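Long-range contacts in prenyltransference for protein (Lavandula lanata, PDB 5HC8), which catalyses the head-to-middle condensation of two dimethylallyl diphosphate molecules to lavandulyl diphosphate, and is a member of the cis-prenyltransferase (undecaprenyl diphosphate synthase) family: residues H135-V140 / T180-F185; T173-L178 / F204-P209. All blocks are in the same frame, centred on the assembly; numbering follows the deposited sequence.

How the interactions relate
From the N terminus, strand 135-140 of the parallel sheet comes first, followed by helix 144-160 and helix 171-176, whose end lies in 173-178. Interaction 1 closes a loop of 39 residues when 180-185 returns to the strand. Interaction 2 starts inside that loop and closes later, across 25 residues that include strand 190-193, so the two contacts cross rather than nest. Their centres are 12 Å apart, and they touch directly: Thr180 OG1 lies 2.9 Å from Gln207 NE2, a probable hydrogen bond. Interaction 1 ties the connection after helix 171-176 to strand 135-140, and interaction 2 ties the end of that helix to the 204-209 turn.

Interaction 1 (H135-V140 / T180-F185); sequences HFILAV and TNITKF. With SO4 (sulfate ion), chain E.
Ile182, His135 and Ile137 bury the most surface here, and they meet around the delta carbon of Ile182. Tip to tip, Ile137 CD1 and Ile182 CD1 come within 3.9 Å. The same Ile182 CD1 also lies 4.1 Å from His135 CE1, the side chains of these two residues crossing at about a right angle. In Ile182, a chi1 of 64° tucks CG1 between N and C of its own backbone, and from there CD1 reaches both neighbours. His135 and Ile137 point to the same side of strand 135-140, and CG1 of Ile137 lies 3.8 Å above one face of the His135 ring, offset toward its rim. Ile182 O lies at the edge of that ring, in its plane, 3.7 Å from His135 CE1.

Strand 135-140 runs between 103-107 and 59-65 in the six-stranded parallel sheet, consistent with the cis-prenyltransferase fold, and the loop before strand 190-193 packs on it. Ile182 also touches Ser105 and Ile107 of 103-107, the outermost strand on that side within this chain, and Ser105 OG bonds His135 NE2. The loop is folded on itself: Thr180 O accepts from Thr183 N (3.0 Å) and Thr183 OG1, both donors coming in on one side of the carbonyl group.

A sulfate, probably from the crystallisation liquor, appears to link strand and loop, firmly through Lys184 N (2.8 Å to sulfate O2, N-H...O 170°) and less surely through His135 ND1. The chemistry is thus split: an apolar Ile137-Ile182 contact beside a polar end where strand and loop share no direct hydrogen bond.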
# COMPACT_ATOMS: atom_id res chain seq x y z
N HIS A 135 5.09 13.32 -18.55
CA HIS A 135 6.00 12.24 -18.24
C HIS A 135 5.22 10.88 -18.30
O HIS A 135 4.08 10.76 -17.79
CB HIS A 135 6.59 12.54 -16.87
CG HIS A 135 7.87 11.83 -16.54
ND1 HIS A 135 8.53 12.07 -15.36
CD2 HIS A 135 8.61 10.92 -17.21
CE1 HIS A 135 9.62 11.33 -15.31
NE2 HIS A 135 9.68 10.61 -16.41
N PHE A 136 5.85 9.88 -18.93
CA PHE A 136 5.39 8.51 -18.99
C PHE A 136 6.48 7.62 -18.40
O PHE A 136 7.60 7.58 -18.91
CB PHE A 136 5.15 8.09 -20.43
CG PHE A 136 4.92 6.62 -20.62
CD1 PHE A 136 4.21 5.84 -19.66
CD2 PHE A 136 5.46 5.95 -21.72
CE1 PHE A 136 4.03 4.47 -19.85
CE2 PHE A 136 5.25 4.57 -21.91
CZ PHE A 136 4.53 3.83 -20.98
N ILE A 137 6.19 6.96 -17.27
CA ILE A 137 7.13 5.99 -16.67
C ILE A 137 6.64 4.57 -16.96
O ILE A 137 5.46 4.23 -16.72
CB ILE A 137 7.27 6.18 -15.17
CG1 ILE A 137 8.00 7.49 -14.90
CG2 ILE A 137 8.06 5.03 -14.50
CD1 ILE A 137 7.97 7.96 -13.45
N LEU A 138 7.53 3.77 -17.53
CA LEU A 138 7.31 2.34 -17.66
C LEU A 138 8.10 1.71 -16.50
O LEU A 138 9.30 1.82 -16.45
CB LEU A 138 7.76 1.82 -19.02
CG LEU A 138 7.55 0.32 -19.21
CD1 LEU A 138 6.10 -0.14 -19.24
CD2 LEU A 138 8.28 -0.11 -20.45
N ALA A 139 7.39 1.10 -15.58
CA ALA A 139 7.97 0.38 -14.44
C ALA A 139 8.11 -1.10 -14.79
O ALA A 139 7.14 -1.82 -14.96
CB ALA A 139 7.10 0.58 -13.19
N VAL A 140 9.36 -1.53 -14.89
CA VAL A 140 9.72 -2.83 -15.38
C VAL A 140 10.86 -3.43 -14.53
O VAL A 140 11.85 -2.75 -14.19
CB VAL A 140 9.98 -2.70 -16.91
CG1 VAL A 140 11.18 -1.81 -17.16
CG2 VAL A 140 10.02 -4.02 -17.56
N THR A 180 11.48 6.50 -7.69
CA THR A 180 10.60 7.54 -8.19
C THR A 180 11.24 8.93 -8.01
O THR A 180 10.58 9.94 -8.27
CB THR A 180 9.26 7.46 -7.42
OG1 THR A 180 9.50 7.17 -6.01
CG2 THR A 180 8.45 6.39 -8.06
N ASN A 181 12.54 8.97 -7.59
CA ASN A 181 13.24 10.28 -7.45
C ASN A 181 13.36 11.06 -8.78
O ASN A 181 13.68 12.26 -8.80
CB ASN A 181 14.59 10.16 -6.70
CG ASN A 181 15.61 9.38 -7.47
OD1 ASN A 181 15.46 9.10 -8.64
ND2 ASN A 181 16.63 8.92 -6.74
N ILE A 182 13.10 10.41 -9.86
CA ILE A 182 13.02 11.06 -11.14
C ILE A 182 11.77 11.90 -11.38
O ILE A 182 11.67 12.50 -12.42
CB ILE A 182 13.17 10.05 -12.27
CG1 ILE A 182 11.99 9.04 -12.28
CG2 ILE A 182 14.54 9.34 -12.20
CD1 ILE A 182 11.81 8.36 -13.60
N THR A 183 10.81 11.95 -10.45
CA THR A 183 9.65 12.78 -10.66
C THR A 183 9.48 13.62 -9.46
O THR A 183 9.63 13.12 -8.37
CB THR A 183 8.27 12.13 -10.42
OG1 THR A 183 8.28 10.71 -10.16
CG2 THR A 183 7.27 12.64 -11.26
N LYS A 184 8.92 14.82 -9.62
CA LYS A 184 8.45 15.56 -8.46
C LYS A 184 7.03 15.12 -8.01
O LYS A 184 6.52 15.60 -7.01
CB LYS A 184 8.42 17.07 -8.74
CG LYS A 184 7.28 17.45 -9.68
CD LYS A 184 6.71 18.84 -9.40
CE LYS A 184 7.79 19.88 -9.46
NZ LYS A 184 8.54 19.65 -10.73
N PHE A 185 6.41 14.21 -8.72
CA PHE A 185 5.12 13.59 -8.30
C PHE A 185 5.24 12.09 -8.02
O PHE A 185 4.49 11.33 -8.58
CB PHE A 185 4.16 13.80 -9.40
CG PHE A 185 4.00 15.26 -9.81
CD1 PHE A 185 3.39 16.18 -8.94
CD2 PHE A 185 4.46 15.70 -11.03
CE1 PHE A 185 3.20 17.52 -9.31
CE2 PHE A 185 4.29 17.05 -11.40
CZ PHE A 185 3.67 17.95 -10.54
S SO4 E . 8.19 15.23 -13.57
O1 SO4 E . 7.42 13.91 -13.55
O2 SO4 E . 8.86 15.71 -12.30
O3 SO4 E . 9.29 15.20 -14.60
O4 SO4 E . 7.17 16.24 -14.01

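Interaction 2 (T173-L178 / F204-P209); sequences TFEQHL and FLWQLP
Trp206 engages Phe174, Glu175 and Leu178 at once, and each uses a different part of the indole. The polar link is a hydrogen bond from Trp206 NE1 to Glu175 OE1, 3.0 Å long and almost straight at 174°. The acceptor lies in the indole plane, at the ring edge, but NE1 approaches OE1 from above the carboxylate plane, the two planes being 75° apart. Glu175 gets there by extending CG anti to its backbone N and then bending at chi2.

The aromatic link is an offset stack between the Phe174 ring and the six-membered ring of Trp206, with centroids 4.9 Å apart and planes inclined by 27°. Phe174 CD1 makes the closest approach, 3.7 Å from Trp206 CZ3.

Trp206 stands in a type I beta turn from Leu205 to Leu208, closed by the bond from Leu208 N to Leu205 O, in the loop between strands 190-193 and 212-215. This turn lies at the subunit interface of the dimer: Arg145 of the second subunit makes a cation-pi contact with Trp206 and a hydrogen bond to its carbonyl oxygen, while Ile148 of that subunit packs on Trp206.

CH-pi and apolar contact comes from Leu178. Its CD1 lies over the indole face 3.6 Å from the centroid of the five-membered ring, and is packed tightly against Trp206 CD1 at 3.3 Å. Leu178 CD1 also approaches Gln207 NE2 to 3.9 Å, an amide nitrogen that is hydrogen-bonded to Thr180 OG1 and Asp147 OD2.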
# COMPACT_ATOMS: atom_id res chain seq x y z
N THR A 173 14.17 12.69 2.88
CA THR A 173 15.45 12.06 2.50
C THR A 173 15.21 10.66 1.92
O THR A 173 15.76 10.25 0.91
CB THR A 173 16.37 11.98 3.75
OG1 THR A 173 16.63 13.34 4.18
CG2 THR A 173 17.67 11.30 3.39
N PHE A 174 14.28 9.96 2.55
CA PHE A 174 14.02 8.59 2.12
C PHE A 174 13.44 8.60 0.73
O PHE A 174 13.92 7.93 -0.17
CB PHE A 174 13.17 7.87 3.18
CG PHE A 174 13.26 6.39 3.05
CD1 PHE A 174 12.52 5.74 2.09
CD2 PHE A 174 14.17 5.67 3.81
CE1 PHE A 174 12.63 4.38 1.92
CE2 PHE A 174 14.27 4.28 3.66
CZ PHE A 174 13.54 3.66 2.67
N GLU A 175 12.56 9.56 0.48
CA GLU A 175 11.94 9.77 -0.82
C GLU A 175 12.94 10.04 -1.93
O GLU A 175 12.83 9.53 -3.04
CB GLU A 175 10.94 10.91 -0.57
CG GLU A 175 10.00 11.46 -1.62
CD GLU A 175 8.77 10.66 -1.76
OE1 GLU A 175 7.80 10.72 -0.93
OE2 GLU A 175 8.84 9.91 -2.74
N GLN A 176 14.01 10.80 -1.64
CA GLN A 176 14.97 11.16 -2.72
C GLN A 176 15.87 9.98 -3.14
O GLN A 176 16.58 10.04 -4.12
CB GLN A 176 15.95 12.27 -2.26
CG GLN A 176 15.36 13.55 -1.71
CD GLN A 176 16.40 14.31 -0.84
OE1 GLN A 176 17.63 14.12 -0.99
NE2 GLN A 176 15.92 15.14 0.08
N HIS A 177 15.78 8.87 -2.41
CA HIS A 177 16.57 7.67 -2.77
C HIS A 177 15.78 6.53 -3.39
O HIS A 177 16.36 5.49 -3.75
CB HIS A 177 17.30 7.25 -1.50
CG HIS A 177 18.35 8.24 -1.11
ND1 HIS A 177 18.13 9.24 -0.19
CD2 HIS A 177 19.61 8.43 -1.59
CE1 HIS A 177 19.23 9.97 -0.07
NE2 HIS A 177 20.14 9.50 -0.91
N LEU A 178 14.47 6.72 -3.55
CA LEU A 178 13.66 5.72 -4.27
C LEU A 178 13.82 5.91 -5.72
O LEU A 178 14.33 6.96 -6.18
CB LEU A 178 12.17 5.88 -3.88
CG LEU A 178 11.96 5.58 -2.39
CD1 LEU A 178 10.65 6.20 -1.92
CD2 LEU A 178 11.89 4.06 -2.15
N PHE A 204 4.26 -0.16 -6.03
CA PHE A 204 4.55 0.85 -5.04
C PHE A 204 3.97 0.54 -3.68
O PHE A 204 2.80 0.13 -3.52
CB PHE A 204 3.92 2.24 -5.46
CG PHE A 204 4.45 2.88 -6.71
CD1 PHE A 204 5.78 2.87 -7.05
CD2 PHE A 204 3.57 3.59 -7.54
CE1 PHE A 204 6.21 3.46 -8.21
CE2 PHE A 204 4.02 4.23 -8.72
CZ PHE A 204 5.36 4.19 -9.06
N LEU A 205 4.74 0.86 -2.65
CA LEU A 205 4.28 0.74 -1.29
C LEU A 205 4.51 2.10 -0.63
O LEU A 205 3.56 2.72 -0.22
CB LEU A 205 5.05 -0.38 -0.53
CG LEU A 205 4.81 -1.79 -1.15
CD1 LEU A 205 5.71 -2.80 -0.40
CD2 LEU A 205 3.40 -2.22 -1.09
N TRP A 206 5.78 2.56 -0.50
CA TRP A 206 6.07 3.86 0.06
C TRP A 206 5.20 4.97 -0.60
O TRP A 206 4.74 5.90 0.10
CB TRP A 206 7.53 4.22 -0.13
CG TRP A 206 7.85 5.64 0.20
CD1 TRP A 206 7.66 6.74 -0.59
CD2 TRP A 206 8.36 6.12 1.46
NE1 TRP A 206 8.05 7.87 0.09
CE2 TRP A 206 8.47 7.52 1.36
CE3 TRP A 206 8.77 5.50 2.63
CZ2 TRP A 206 8.98 8.29 2.41
CZ3 TRP A 206 9.17 6.25 3.68
CH2 TRP A 206 9.34 7.64 3.55
N GLN A 207 5.04 4.82 -1.89
CA GLN A 207 4.36 5.81 -2.71
C GLN A 207 2.87 5.97 -2.48
O GLN A 207 2.32 6.96 -2.99
CB GLN A 207 4.70 5.65 -4.21
CG GLN A 207 6.16 5.87 -4.56
CD GLN A 207 7.11 4.67 -4.34
OE1 GLN A 207 6.73 3.62 -3.77
NE2 GLN A 207 8.36 4.83 -4.80
N LEU A 208 2.23 5.09 -1.73
CA LEU A 208 0.75 4.97 -1.71
C LEU A 208 -0.03 5.38 -0.48
O LEU A 208 -1.16 4.93 -0.37
CB LEU A 208 0.35 3.50 -2.09
CG LEU A 208 0.82 2.97 -3.44
CD1 LEU A 208 0.10 1.62 -3.68
CD2 LEU A 208 0.48 3.91 -4.60
N PRO A 209 0.52 6.22 0.48
CA PRO A 209 -0.19 6.44 1.75
C PRO A 209 -1.55 7.11 1.54
O PRO A 209 -2.47 6.77 2.26
CB PRO A 209 0.77 7.36 2.58
CG PRO A 209 1.71 7.96 1.58
CD PRO A 209 1.78 6.99 0.42